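Long-range contacts in putative secreted cellulose-binding protein (Streptomyces coelicolor, PDB 4OY6), which is a copper-dependent lytic polysaccharide monooxygenase that oxidises cellulose and so takes part in its degradation: residues Gly50-Gly55 against Arg74-Arg79; Gln68-Gly73 against Gln127-Gly132; Ala110-Val115 against Val137-Ser142; Val115-Gln120 against Ser156-Arg161. All coordinates share one frame; numbering follows the deposited sequence. Where two conformers were deposited one is given.

Contact 1: residues Gly50-Gly55 against Arg74-Arg79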
loop_
_atom_site.group_PDB
_atom_site.type_symbol
_atom_site.label_atom_id
_atom_site.label_comp_id
_atom_site.label_asym_id
_atom_site.label_seq_id
_atom_site.Cartn_x
_atom_site.Cartn_y
_atom_site.Cartn_z
ATOM N N GLY A 50 -4.545 9.384 -3.798
ATOM C CA GLY A 50 -5.395 9.960 -2.785
ATOM C C GLY A 50 -5.669 9.143 -1.534
ATOM O O GLY A 50 -6.679 9.378 -0.865
ATOM N N LEU A 51 -4.774 8.197 -1.195
ATOM C CA LEU A 51 -5.017 7.298 -0.069
ATOM C C LEU A 51 -4.331 7.838 1.185
ATOM O O LEU A 51 -3.251 7.385 1.562
ATOM C CB LEU A 51 -4.578 5.881 -0.423
ATOM C CG LEU A 51 -5.358 4.776 0.311
ATOM C CD1 LEU A 51 -5.001 3.427 -0.281
ATOM C CD2 LEU A 51 -5.143 4.780 1.827
ATOM N N TYR A 52 -4.976 8.818 1.816
ATOM C CA TYR A 52 -4.420 9.515 2.954
ATOM C C TYR A 52 -5.477 9.767 4.026
ATOM O O TYR A 52 -6.686 9.733 3.748
ATOM C CB TYR A 52 -3.794 10.873 2.534
ATOM C CG TYR A 52 -4.832 11.855 2.062
ATOM C CD1 TYR A 52 -5.296 11.861 0.750
ATOM C CD2 TYR A 52 -5.433 12.733 2.957
ATOM C CE1 TYR A 52 -6.323 12.689 0.333
ATOM C CE2 TYR A 52 -6.432 13.586 2.542
ATOM C CZ TYR A 52 -6.879 13.559 1.222
ATOM O OH TYR A 52 -7.885 14.401 0.809
ATOM N N ARG A 53 -4.991 10.065 5.224
ATOM C CA ARG A 53 -5.790 10.621 6.318
ATOM C C ARG A 53 -5.079 11.872 6.803
ATOM O O ARG A 53 -3.851 11.907 6.879
ATOM C CB ARG A 53 -5.856 9.674 7.544
ATOM C CG ARG A 53 -6.459 8.320 7.309
ATOM C CD ARG A 53 -6.589 7.545 8.601
ATOM N NE ARG A 53 -7.674 8.035 9.394
ATOM C CZ ARG A 53 -8.951 7.665 9.289
ATOM N NH1 ARG A 53 -9.330 6.697 8.469
ATOM N NH2 ARG A 53 -9.861 8.230 10.072
ATOM N N ASN A 54 -5.860 12.872 7.181
ATOM C CA ASN A 54 -5.337 14.039 7.901
ATOM C C ASN A 54 -5.528 13.897 9.400
ATOM O O ASN A 54 -6.534 13.347 9.839
ATOM C CB ASN A 54 -6.083 15.308 7.466
ATOM C CG ASN A 54 -5.870 15.650 6.019
ATOM O OD1 ASN A 54 -4.849 15.304 5.414
ATOM N ND2 ASN A 54 -6.831 16.372 5.458
ATOM N N GLY A 55 -4.576 14.427 10.173
ATOM C CA GLY A 55 -4.784 14.676 11.594
ATOM C C GLY A 55 -4.602 13.494 12.507
ATOM O O GLY A 55 -5.071 13.521 13.640
ATOM N N ARG A 74 -10.686 2.956 6.030
ATOM C CA ARG A 74 -11.846 3.339 5.237
ATOM C C ARG A 74 -11.830 4.846 4.990
ATOM O O ARG A 74 -12.826 5.560 5.091
ATOM C CB ARG A 74 -13.155 2.836 5.827
ATOM C CG ARG A 74 -13.231 1.328 5.875
ATOM C CD ARG A 74 -14.511 0.854 6.520
ATOM N NE ARG A 74 -14.553 -0.597 6.601
ATOM C CZ ARG A 74 -15.339 -1.293 7.407
ATOM N NH1 ARG A 74 -16.193 -0.674 8.208
ATOM N NH2 ARG A 74 -15.268 -2.617 7.404
ATOM N N THR A 75 -10.653 5.327 4.615
ATOM C CA THR A 75 -10.438 6.760 4.488
ATOM C C THR A 75 -11.108 7.310 3.218
ATOM O O THR A 75 -11.636 6.560 2.384
ATOM C CB THR A 75 -8.937 7.124 4.489
ATOM O OG1 THR A 75 -8.819 8.497 4.798
ATOM C CG2 THR A 75 -8.215 6.819 3.174
ATOM N N GLU A 76 -11.130 8.634 3.095
ATOM C CA GLU A 76 -11.597 9.287 1.868
ATOM C C GLU A 76 -12.987 8.799 1.481
ATOM O O GLU A 76 -13.264 8.427 0.336
ATOM C CB GLU A 76 -10.578 9.140 0.741
ATOM C CG GLU A 76 -9.337 9.998 0.954
ATOM C CD GLU A 76 -9.629 11.457 0.756
ATOM O OE1 GLU A 76 -9.775 11.861 -0.420
ATOM O OE2 GLU A 76 -9.745 12.202 1.759
ATOM N N SER A 77 -13.886 8.843 2.457
ATOM C CA SER A 77 -15.295 8.558 2.235
ATOM C C SER A 77 -15.516 7.169 1.631
ATOM O O SER A 77 -16.463 6.956 0.874
ATOM C CB SER A 77 -15.901 9.662 1.345
ATOM O OG SER A 77 -15.734 10.955 1.936
ATOM N N GLY A 78 -14.649 6.229 1.986
ATOM C CA GLY A 78 -14.795 4.857 1.558
ATOM C C GLY A 78 -14.300 4.524 0.161
ATOM O O GLY A 78 -14.470 3.397 -0.293
ATOM N N ARG A 79 -13.631 5.454 -0.515
ATOM C CA ARG A 79 -13.220 5.236 -1.900
ATOM C C ARG A 79 -12.351 4.008 -2.089
ATOM O O ARG A 79 -12.404 3.379 -3.138
ATOM C CB ARG A 79 -12.522 6.498 -2.450
ATOM C CG ARG A 79 -12.044 6.376 -3.875
ATOM C CD ARG A 79 -11.650 7.710 -4.488
ATOM N NE ARG A 79 -10.534 8.383 -3.799
ATOM C CZ ARG A 79 -10.641 9.422 -2.975
ATOM N NH1 ARG A 79 -11.810 9.950 -2.664
ATOM N NH2 ARG A 79 -9.534 9.943 -2.472
HETATM O O HOH W 1 -8.909 14.458 -1.557
HETATM O O HOH W 2 -9.003 11.507 4.269
HETATM O O HOH W 3 -12.492 7.228 7.725
#
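Thr75 reaches across to the strand of Tyr52 with a short hydrogen bond, OG1 giving its proton to Tyr52 O over 2.7 Å. The hydroxyl approaches tilted 33° from the carbonyl plane. It can do so because OG1 stands opposite the backbone N (chi1 -161°), which turns CG2 toward Leu51, where it meets CD2. On its other flank Thr75 is brushed by Arg53, whose CG lies 3.5 Å from Thr75 OG1.

Glu76 supplies the second half of the contact. Bent at chi2, its chain brings CG over one face of the Tyr52 ring, and the carboxylate, its plane 36° from the ring, comes to the phenol end, with Glu76 OE2 3.0 Å from Tyr52 OH. Two waters sew the pair together. One, in the plane of the ring at its edge, joins Tyr52 OH to Glu76 OE1; the other donates to both Tyr52 O and Glu76 OE2.

Behind this shell, Glu76 OE1 sits in the guanidinium plane of Arg79 and receives NH2 at 2.8 Å through its anti lone pair, completing a salt bridge; the same NH2 makes a weak hydrogen bond to Gly50 O. The guanidinium of Arg53 turns to Gly72 O instead, while Tyr52 meets the copper ligand His1 edge-to-face. Glu76 is thus gripped by an arginine and two donating waters, which would be expected to favour its charged form and to hold the loop of residues 74-79 beside a tyrosine that adjoins the copper site.

Contact 2: residues Gln68-Gly73 against Gln127-Gly132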
loop_
_atom_site.group_PDB
_atom_site.type_symbol
_atom_site.label_atom_id
_atom_site.label_comp_id
_atom_site.label_asym_id
_atom_site.label_seq_id
_atom_site.Cartn_x
_atom_site.Cartn_y
_atom_site.Cartn_z
ATOM N N GLN A 68 -8.803 -3.003 8.111
ATOM C CA GLN A 68 -8.954 -1.788 7.311
ATOM C C GLN A 68 -7.615 -1.121 7.044
ATOM O O GLN A 68 -7.540 0.058 6.708
ATOM C CB GLN A 68 -9.892 -0.777 7.986
ATOM C CG GLN A 68 -11.254 -1.352 8.315
ATOM C CD GLN A 68 -12.120 -0.411 9.087
ATOM O OE1 GLN A 68 -11.964 0.810 9.002
ATOM N NE2 GLN A 68 -13.070 -0.961 9.817
ATOM N N LEU A 69 -6.521 -1.863 7.173
ATOM C CA LEU A 69 -5.205 -1.271 6.967
ATOM C C LEU A 69 -5.022 -0.766 5.528
ATOM O O LEU A 69 -4.516 0.341 5.299
ATOM C CB LEU A 69 -4.058 -2.229 7.342
ATOM C CG LEU A 69 -3.744 -2.260 8.847
ATOM C CD1 LEU A 69 -4.898 -2.819 9.705
ATOM C CD2 LEU A 69 -2.449 -3.017 9.106
ATOM N N CYS A 70 -5.393 -1.573 4.541
ATOM C CA CYS A 70 -5.109 -1.226 3.147
ATOM C C CYS A 70 -5.998 -0.126 2.600
ATOM O O CYS A 70 -5.651 0.464 1.589
ATOM C CB CYS A 70 -5.146 -2.456 2.242
ATOM S SG CYS A 70 -3.882 -3.689 2.700
ATOM N N SER A 71 -7.107 0.181 3.269
ATOM C CA SER A 71 -7.923 1.352 2.945
ATOM C C SER A 71 -7.614 2.549 3.852
ATOM O O SER A 71 -8.316 3.553 3.798
ATOM C CB SER A 71 -9.390 1.029 3.072
ATOM O OG SER A 71 -9.740 0.796 4.421
ATOM N N GLY A 72 -6.567 2.452 4.662
ATOM C CA GLY A 72 -6.248 3.552 5.561
ATOM C C GLY A 72 -7.364 3.855 6.538
ATOM O O GLY A 72 -7.572 5.010 6.899
ATOM N N GLY A 73 -8.039 2.823 7.027
ATOM C CA GLY A 73 -9.163 3.007 7.933
ATOM C C GLY A 73 -10.407 3.506 7.213
ATOM O O GLY A 73 -11.115 4.371 7.725
ATOM N N GLN A 127 -6.504 -14.276 4.890
ATOM C CA GLN A 127 -6.641 -13.617 6.182
ATOM C C GLN A 127 -6.620 -12.101 6.035
ATOM O O GLN A 127 -5.830 -11.556 5.254
ATOM C CB GLN A 127 -5.480 -14.008 7.082
ATOM C CG GLN A 127 -5.384 -15.497 7.368
ATOM C CD GLN A 127 -4.253 -15.796 8.321
ATOM O OE1 GLN A 127 -3.152 -16.112 7.907
ATOM N NE2 GLN A 127 -4.504 -15.625 9.616
ATOM N N ALA A 128 -7.488 -11.432 6.801
ATOM C CA ALA A 128 -7.509 -9.973 6.832
ATOM C C ALA A 128 -6.244 -9.439 7.514
ATOM O O ALA A 128 -5.750 -10.022 8.492
ATOM C CB ALA A 128 -8.725 -9.498 7.601
ATOM N N LEU A 129 -5.702 -8.349 6.990
ATOM C CA LEU A 129 -4.564 -7.697 7.624
ATOM C C LEU A 129 -4.970 -7.056 8.955
ATOM O O LEU A 129 -5.999 -6.391 9.055
ATOM C CB LEU A 129 -3.990 -6.617 6.733
ATOM C CG LEU A 129 -2.791 -6.948 5.891
ATOM C CD1 LEU A 129 -3.328 -7.695 4.684
ATOM C CD2 LEU A 129 -2.076 -5.636 5.532
ATOM N N THR A 130 -4.118 -7.261 9.952
ATOM C CA THR A 130 -4.261 -6.658 11.275
ATOM C C THR A 130 -2.892 -6.120 11.680
ATOM O O THR A 130 -1.866 -6.569 11.184
ATOM C CB THR A 130 -4.733 -7.664 12.334
ATOM O OG1 THR A 130 -3.668 -8.585 12.588
ATOM C CG2 THR A 130 -6.010 -8.387 11.864
ATOM N N TRP A 131 -2.894 -5.190 12.624
ATOM C CA TRP A 131 -1.643 -4.649 13.134
ATOM C C TRP A 131 -0.800 -5.739 13.805
ATOM O O TRP A 131 0.429 -5.726 13.721
ATOM C CB TRP A 131 -1.911 -3.510 14.100
ATOM C CG TRP A 131 -2.397 -2.259 13.429
ATOM C CD1 TRP A 131 -3.698 -1.828 13.311
ATOM C CD2 TRP A 131 -1.594 -1.265 12.781
ATOM N NE1 TRP A 131 -3.744 -0.634 12.652
ATOM C CE2 TRP A 131 -2.469 -0.262 12.315
ATOM C CE3 TRP A 131 -0.228 -1.107 12.573
ATOM C CZ2 TRP A 131 -2.005 0.885 11.663
ATOM C CZ3 TRP A 131 0.228 0.032 11.899
ATOM C CH2 TRP A 131 -0.657 1.007 11.467
ATOM N N GLY A 132 -1.463 -6.681 14.453
ATOM C CA GLY A 132 -0.766 -7.749 15.149
ATOM C C GLY A 132 -0.050 -8.732 14.247
ATOM O O GLY A 132 0.827 -9.464 14.704
#
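Leu69 lays its isopropyl end over one face of the Trp131 indole. CD1 sits 4.1 Å from the centroid of the five-membered ring of Trp131, only 26° off the normal, a CH-pi contact over the pyrrole part. CD2 of Leu69 lies 4.1 Å above the plane, over the centre of the whole indole. The leucine achieves this with CG beside its own backbone N (chi1 -82°) and a chi2 that spreads both methyls toward the 127-132 loop: CD1 also comes within 3.8 Å of Leu129 O, and CD2 rests near the carbonyl of Thr130.

Trp131 is held in place from beyond the contact, NE1 donating to Val64 O, and Phe60 and Ile167 also touch it. The bond at the indole nitrogen would be expected to restrict the rotation of the ring.

Leu69 opens a type I beta turn that ends at Gly72, and the turn carries Cys70, which is linked by a disulfide to Cys180 in strand 175-184. The contact therefore packs a loop tied covalently to the sandwich sheet against the loop leading into strand 134-139.

Leu129 packs against both Leu69 and the bridge. Its chi1 of -98° departs clearly from a staggered value and swings CD2 to 3.9 Å from Cys70 SG, while Leu69 CB lies 4.3 Å from the same Leu129 methyl. Val163 of strand 161-170 touches Leu129 as well.

Contact 3: residues Ala110-Val115 against Val137-Ser142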
loop_
_atom_site.group_PDB
_atom_site.type_symbol
_atom_site.label_atom_id
_atom_site.label_comp_id
_atom_site.label_asym_id
_atom_site.label_seq_id
_atom_site.Cartn_x
_atom_site.Cartn_y
_atom_site.Cartn_z
ATOM N N ALA A 110 8.965 14.053 3.606
ATOM C CA ALA A 110 8.493 13.132 4.637
ATOM C C ALA A 110 9.107 13.488 5.978
ATOM O O ALA A 110 10.321 13.682 6.052
ATOM C CB ALA A 110 8.811 11.680 4.283
ATOM N N ASP A 111 8.299 13.508 7.040
ATOM C CA ASP A 111 8.854 13.540 8.399
ATOM C C ASP A 111 9.539 12.207 8.699
ATOM O O ASP A 111 10.576 12.163 9.358
ATOM C CB ASP A 111 7.758 13.798 9.438
ATOM C CG ASP A 111 7.229 15.228 9.419
ATOM O OD1 ASP A 111 7.750 16.093 8.668
ATOM O OD2 ASP A 111 6.267 15.456 10.173
ATOM N N TYR A 112 8.922 11.129 8.219
ATOM C CA TYR A 112 9.440 9.784 8.354
ATOM C C TYR A 112 8.587 8.858 7.482
ATOM O O TYR A 112 7.456 9.198 7.109
ATOM C CB TYR A 112 9.395 9.292 9.813
ATOM C CG TYR A 112 8.043 9.356 10.487
ATOM C CD1 TYR A 112 7.138 8.312 10.370
ATOM C CD2 TYR A 112 7.643 10.477 11.199
ATOM C CE1 TYR A 112 5.894 8.366 10.966
ATOM C CE2 TYR A 112 6.401 10.525 11.822
ATOM C CZ TYR A 112 5.523 9.478 11.694
ATOM O OH TYR A 112 4.292 9.522 12.285
ATOM N N PHE A 113 9.145 7.685 7.199
ATOM C CA PHE A 113 8.413 6.517 6.724
ATOM C C PHE A 113 8.536 5.412 7.750
ATOM O O PHE A 113 9.581 5.222 8.361
ATOM C CB PHE A 113 8.983 5.991 5.398
ATOM C CG PHE A 113 8.916 6.980 4.263
ATOM C CD1 PHE A 113 7.775 7.097 3.507
ATOM C CD2 PHE A 113 10.003 7.777 3.937
ATOM C CE1 PHE A 113 7.709 7.987 2.454
ATOM C CE2 PHE A 113 9.942 8.675 2.875
ATOM C CZ PHE A 113 8.790 8.782 2.140
ATOM N N LEU A 114 7.448 4.674 7.921
ATOM C CA LEU A 114 7.448 3.390 8.641
ATOM C C LEU A 114 7.159 2.319 7.607
ATOM O O LEU A 114 6.243 2.458 6.799
ATOM C CB LEU A 114 6.381 3.349 9.728
ATOM C CG LEU A 114 6.361 4.511 10.698
ATOM C CD1 LEU A 114 5.167 4.375 11.637
ATOM C CD2 LEU A 114 7.666 4.678 11.449
ATOM N N VAL A 115 7.917 1.227 7.647
ATOM C CA VAL A 115 7.659 0.128 6.734
ATOM C C VAL A 115 7.524 -1.144 7.566
ATOM O O VAL A 115 8.369 -1.448 8.399
ATOM C CB VAL A 115 8.788 -0.055 5.694
ATOM C CG1 VAL A 115 8.400 -1.127 4.694
ATOM C CG2 VAL A 115 9.115 1.252 4.991
ATOM N N VAL A 137 9.904 -3.455 9.627
ATOM C CA VAL A 137 11.150 -3.701 8.935
ATOM C C VAL A 137 12.032 -2.479 8.733
ATOM O O VAL A 137 13.220 -2.626 8.480
ATOM C CB VAL A 137 10.973 -4.483 7.647
ATOM C CG1 VAL A 137 10.347 -5.848 7.926
ATOM C CG2 VAL A 137 10.179 -3.677 6.653
ATOM N N ALA A 138 11.469 -1.274 8.842
ATOM C CA ALA A 138 12.281 -0.053 8.782
ATOM C C ALA A 138 11.501 1.109 9.362
ATOM O O ALA A 138 10.281 1.142 9.287
ATOM C CB ALA A 138 12.656 0.302 7.341
ATOM N N ARG A 139 12.242 2.039 9.957
ATOM C CA ARG A 139 11.723 3.379 10.208
ATOM C C ARG A 139 12.791 4.342 9.737
ATOM O O ARG A 139 13.974 4.085 9.980
ATOM C CB ARG A 139 11.423 3.641 11.693
ATOM C CG ARG A 139 10.874 5.044 11.935
ATOM C CD ARG A 139 10.259 5.240 13.312
ATOM N NE ARG A 139 9.697 6.593 13.395
ATOM C CZ ARG A 139 8.625 6.945 14.099
ATOM N NH1 ARG A 139 7.950 6.052 14.831
ATOM N NH2 ARG A 139 8.212 8.216 14.066
ATOM N N THR A 140 12.405 5.426 9.072
ATOM C CA THR A 140 13.388 6.355 8.564
ATOM C C THR A 140 13.321 7.663 9.309
ATOM O O THR A 140 12.387 7.928 10.052
ATOM C CB THR A 140 13.171 6.676 7.064
ATOM O OG1 THR A 140 12.055 7.562 6.882
ATOM C CG2 THR A 140 12.932 5.434 6.230
ATOM N N GLY A 141 14.331 8.491 9.072
ATOM C CA GLY A 141 14.240 9.916 9.391
ATOM C C GLY A 141 13.562 10.684 8.274
ATOM O O GLY A 141 12.891 10.130 7.396
ATOM N N SER A 142 13.771 11.985 8.291
ATOM C CA SER A 142 13.096 12.854 7.367
ATOM C C SER A 142 13.739 12.801 5.975
ATOM O O SER A 142 14.917 12.519 5.816
ATOM C CB SER A 142 13.074 14.279 7.945
ATOM O OG SER A 142 14.358 14.827 7.979
#
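Arg139 runs alongside Leu114 and ends over the ring of Tyr112. From CB, 3.9 Å from Leu114 CD2, the chain leaves with CG opposite the backbone N (chi1 180°) and stays extended as far as NE. CG and CD pass so close to the same leucine methyl that the spacing is best treated as doubtful. NE follows at 3.4 Å from Leu114 CD2 and CZ at 3.6 Å, with NH1 also near that methyl, which covers one face of the guanidinium. At the tip, NH2 stands 3.5 Å above the Tyr112 ring plane, over its centre. CZ lies 4.3 Å from the ring centroid, 12° off the normal, a cation-pi contact with the two planes 38° apart.

Leu114 and Arg139 form an antiparallel non-hydrogen-bonded pair; Val115 and Ala138 form a hydrogen-bonded one. Because Val137 and Ala138 both face Val115, they make a classic beta bulge, and Val115 O accepts from both of their N-H groups, at 2.8 Å from Val137 N. Beyond Arg139, Thr140 N still donates to Phe113 O, while Thr140 OG1, not a backbone carbonyl, accepts from Phe113 N at 2.9 Å and donates a hydrogen bond to Gly141 O.

Strands 110-118 and 134-139 thus join within the mixed sheet of the sandwich. The ring of Tyr112 can stabilise the arginine's charge, while the threonine hydroxyl, both acceptor and donor, carries the hydrogen bonding on where regular strand geometry stops.

Contact 4: residues Val115-Gln120 against Ser156-Arg161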
loop_
_atom_site.group_PDB
_atom_site.type_symbol
_atom_site.label_atom_id
_atom_site.label_comp_id
_atom_site.label_asym_id
_atom_site.label_seq_id
_atom_site.Cartn_x
_atom_site.Cartn_y
_atom_site.Cartn_z
ATOM N N VAL A 115 7.917 1.227 7.647
ATOM C CA VAL A 115 7.659 0.128 6.734
ATOM C C VAL A 115 7.524 -1.144 7.566
ATOM O O VAL A 115 8.369 -1.448 8.399
ATOM C CB VAL A 115 8.788 -0.055 5.694
ATOM C CG1 VAL A 115 8.400 -1.127 4.694
ATOM C CG2 VAL A 115 9.115 1.252 4.991
ATOM N N TYR A 116 6.434 -1.855 7.310
ATOM C CA TYR A 116 6.134 -3.127 7.926
ATOM C C TYR A 116 6.004 -4.199 6.856
ATOM O O TYR A 116 5.742 -3.911 5.701
ATOM C CB TYR A 116 4.809 -3.088 8.699
ATOM C CG TYR A 116 4.714 -2.035 9.767
ATOM C CD1 TYR A 116 4.343 -0.725 9.444
ATOM C CD2 TYR A 116 5.021 -2.312 11.091
ATOM C CE1 TYR A 116 4.254 0.246 10.408
ATOM C CE2 TYR A 116 4.938 -1.333 12.074
ATOM C CZ TYR A 116 4.543 -0.061 11.720
ATOM O OH TYR A 116 4.467 0.900 12.678
ATOM N N VAL A 117 6.143 -5.447 7.270
ATOM C CA VAL A 117 5.806 -6.582 6.408
ATOM C C VAL A 117 4.993 -7.571 7.231
ATOM O O VAL A 117 5.198 -7.719 8.440
ATOM C CB VAL A 117 7.059 -7.269 5.781
ATOM C CG1 VAL A 117 6.649 -8.418 4.874
ATOM C CG2 VAL A 117 7.911 -6.287 4.976
ATOM N N THR A 118 4.073 -8.268 6.594
ATOM C CA THR A 118 3.332 -9.327 7.280
ATOM C C THR A 118 4.295 -10.420 7.745
ATOM O O THR A 118 5.270 -10.772 7.065
ATOM C CB THR A 118 2.221 -9.907 6.396
ATOM O OG1 THR A 118 2.772 -10.311 5.143
ATOM C CG2 THR A 118 1.130 -8.880 6.177
ATOM N N LYS A 119 3.986 -10.950 8.923
ATOM C CA LYS A 119 4.792 -12.000 9.516
ATOM C C LYS A 119 4.745 -13.284 8.688
ATOM O O LYS A 119 3.744 -13.620 8.054
ATOM C CB LYS A 119 4.272 -12.334 10.932
ATOM C CG LYS A 119 4.385 -11.188 11.926
ATOM C CD LYS A 119 3.772 -11.524 13.274
ATOM C CE LYS A 119 3.823 -10.310 14.188
ATOM N NZ LYS A 119 3.264 -10.624 15.526
ATOM N N GLN A 120 5.828 -14.044 8.744
ATOM C CA GLN A 120 5.826 -15.415 8.222
ATOM C C GLN A 120 4.693 -16.170 8.882
ATOM O O GLN A 120 4.498 -16.076 10.096
ATOM C CB GLN A 120 7.097 -16.175 8.585
ATOM C CG GLN A 120 8.349 -15.814 7.822
ATOM C CD GLN A 120 8.311 -16.280 6.370
ATOM O OE1 GLN A 120 7.951 -15.518 5.490
ATOM N NE2 GLN A 120 8.730 -17.517 6.114
ATOM N N SER A 156 15.394 -10.559 6.162
ATOM C CA SER A 156 15.889 -11.922 6.026
ATOM C C SER A 156 14.881 -12.867 6.651
ATOM O O SER A 156 14.216 -12.513 7.609
ATOM C CB SER A 156 17.260 -12.086 6.698
ATOM O OG SER A 156 18.240 -11.229 6.150
ATOM N N GLY A 157 14.779 -14.073 6.104
ATOM C CA GLY A 157 13.876 -15.080 6.637
ATOM C C GLY A 157 12.425 -14.955 6.231
ATOM O O GLY A 157 11.574 -15.673 6.759
ATOM N N LEU A 158 12.132 -14.064 5.292
ATOM C CA LEU A 158 10.769 -13.954 4.750
ATOM C C LEU A 158 10.712 -14.682 3.422
ATOM O O LEU A 158 11.574 -14.488 2.581
ATOM C CB LEU A 158 10.376 -12.497 4.572
ATOM C CG LEU A 158 10.525 -11.639 5.827
ATOM C CD1 LEU A 158 10.082 -10.212 5.552
ATOM C CD2 LEU A 158 9.750 -12.208 7.012
ATOM N N THR A 159 9.677 -15.481 3.219
ATOM C CA THR A 159 9.495 -16.270 2.002
ATOM C C THR A 159 8.070 -16.151 1.515
ATOM O O THR A 159 7.153 -15.895 2.304
ATOM C CB THR A 159 9.846 -17.745 2.250
ATOM O OG1 THR A 159 8.976 -18.275 3.247
ATOM C CG2 THR A 159 11.326 -17.889 2.701
ATOM N N GLY A 160 7.883 -16.359 0.216
ATOM C CA GLY A 160 6.549 -16.406 -0.318
ATOM C C GLY A 160 5.790 -15.097 -0.216
ATOM O O GLY A 160 6.365 -13.996 -0.216
ATOM N N ARG A 161 4.470 -15.229 -0.186
ATOM C CA ARG A 161 3.541 -14.111 -0.279
ATOM C C ARG A 161 3.462 -13.319 1.031
ATOM O O ARG A 161 3.162 -13.864 2.092
ATOM C CB ARG A 161 2.156 -14.638 -0.636
ATOM C CG ARG A 161 1.079 -13.558 -0.636
ATOM C CD ARG A 161 -0.306 -14.096 -0.910
ATOM N NE ARG A 161 -0.579 -14.337 -2.315
ATOM C CZ ARG A 161 -1.014 -13.414 -3.153
ATOM N NH1 ARG A 161 -1.203 -12.165 -2.753
ATOM N NH2 ARG A 161 -1.286 -13.767 -4.411
HETATM O O HOH W 4 2.747 -12.988 4.887
#
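Gly157 O stands over one face of the Gln120 amide, 3.3 Å from Gln120 CD, and Thr159 meets the same flat group twice. At its edge, NE2 donates to Thr159 OG1 over 3.0 Å, the partner only 6° out of the amide plane and the bond nearly straight. On the oxygen side, Thr159 N donates to Gln120 OE1 at 2.9 Å, but from above the carbonyl plane, on the face that Gly157 O covers, 42° out of it and not along a lone pair. The amide is thus pinned at both ends by one residue, which fixes which end is N and which is O.

Gln120 gets there by folding: its chain bends at chi2 (-71°), so that CG packs 4.0 Å from Leu158 CD2. Both Gln120 and Val117 were modelled in two conformers, so these details belong to the one described.

Deeper in, Leu158 sends its other methyl, CD1, across Val117 CG1 at 3.9 Å. A water links the segments, pairing with Thr118 OG1 and donating to Arg161 O. His162 lies close behind, its ND1 bonded to Thr118 O and its NE2 bonded weakly to Gln120 OE1.

Residues 156-161 connect strand 148-154 of the three-stranded sheet to strand 161-170 of the mixed sheet. Such a loop, crossing between sheets and clasping the end of a neighbouring strand, belongs to the immunoglobulin-like beta-sandwich of this family.

Overall arrangement
Contacts 1 and 2 have centres 14 Å apart and meet directly, Arg53 NH1 lying 2.9 Å from Gly72 O, so strand 52-54 is tied to the turn of residues 68-73. Contact 2 also meets contact 4, where Gly132 O is 2.8 Å from Lys119 NZ, and contacts 3 and 4 share Val115 on strand 110-118. Contact 1 adjoins the copper site formed by His1 and His108: the Tyr52 side chain is about 7 Å from the metal, against about 12 Å for that of Ala110 in contact 3. Contacts 1 and 4, with centres 26 Å apart, lie on opposite sides of the chain's centre.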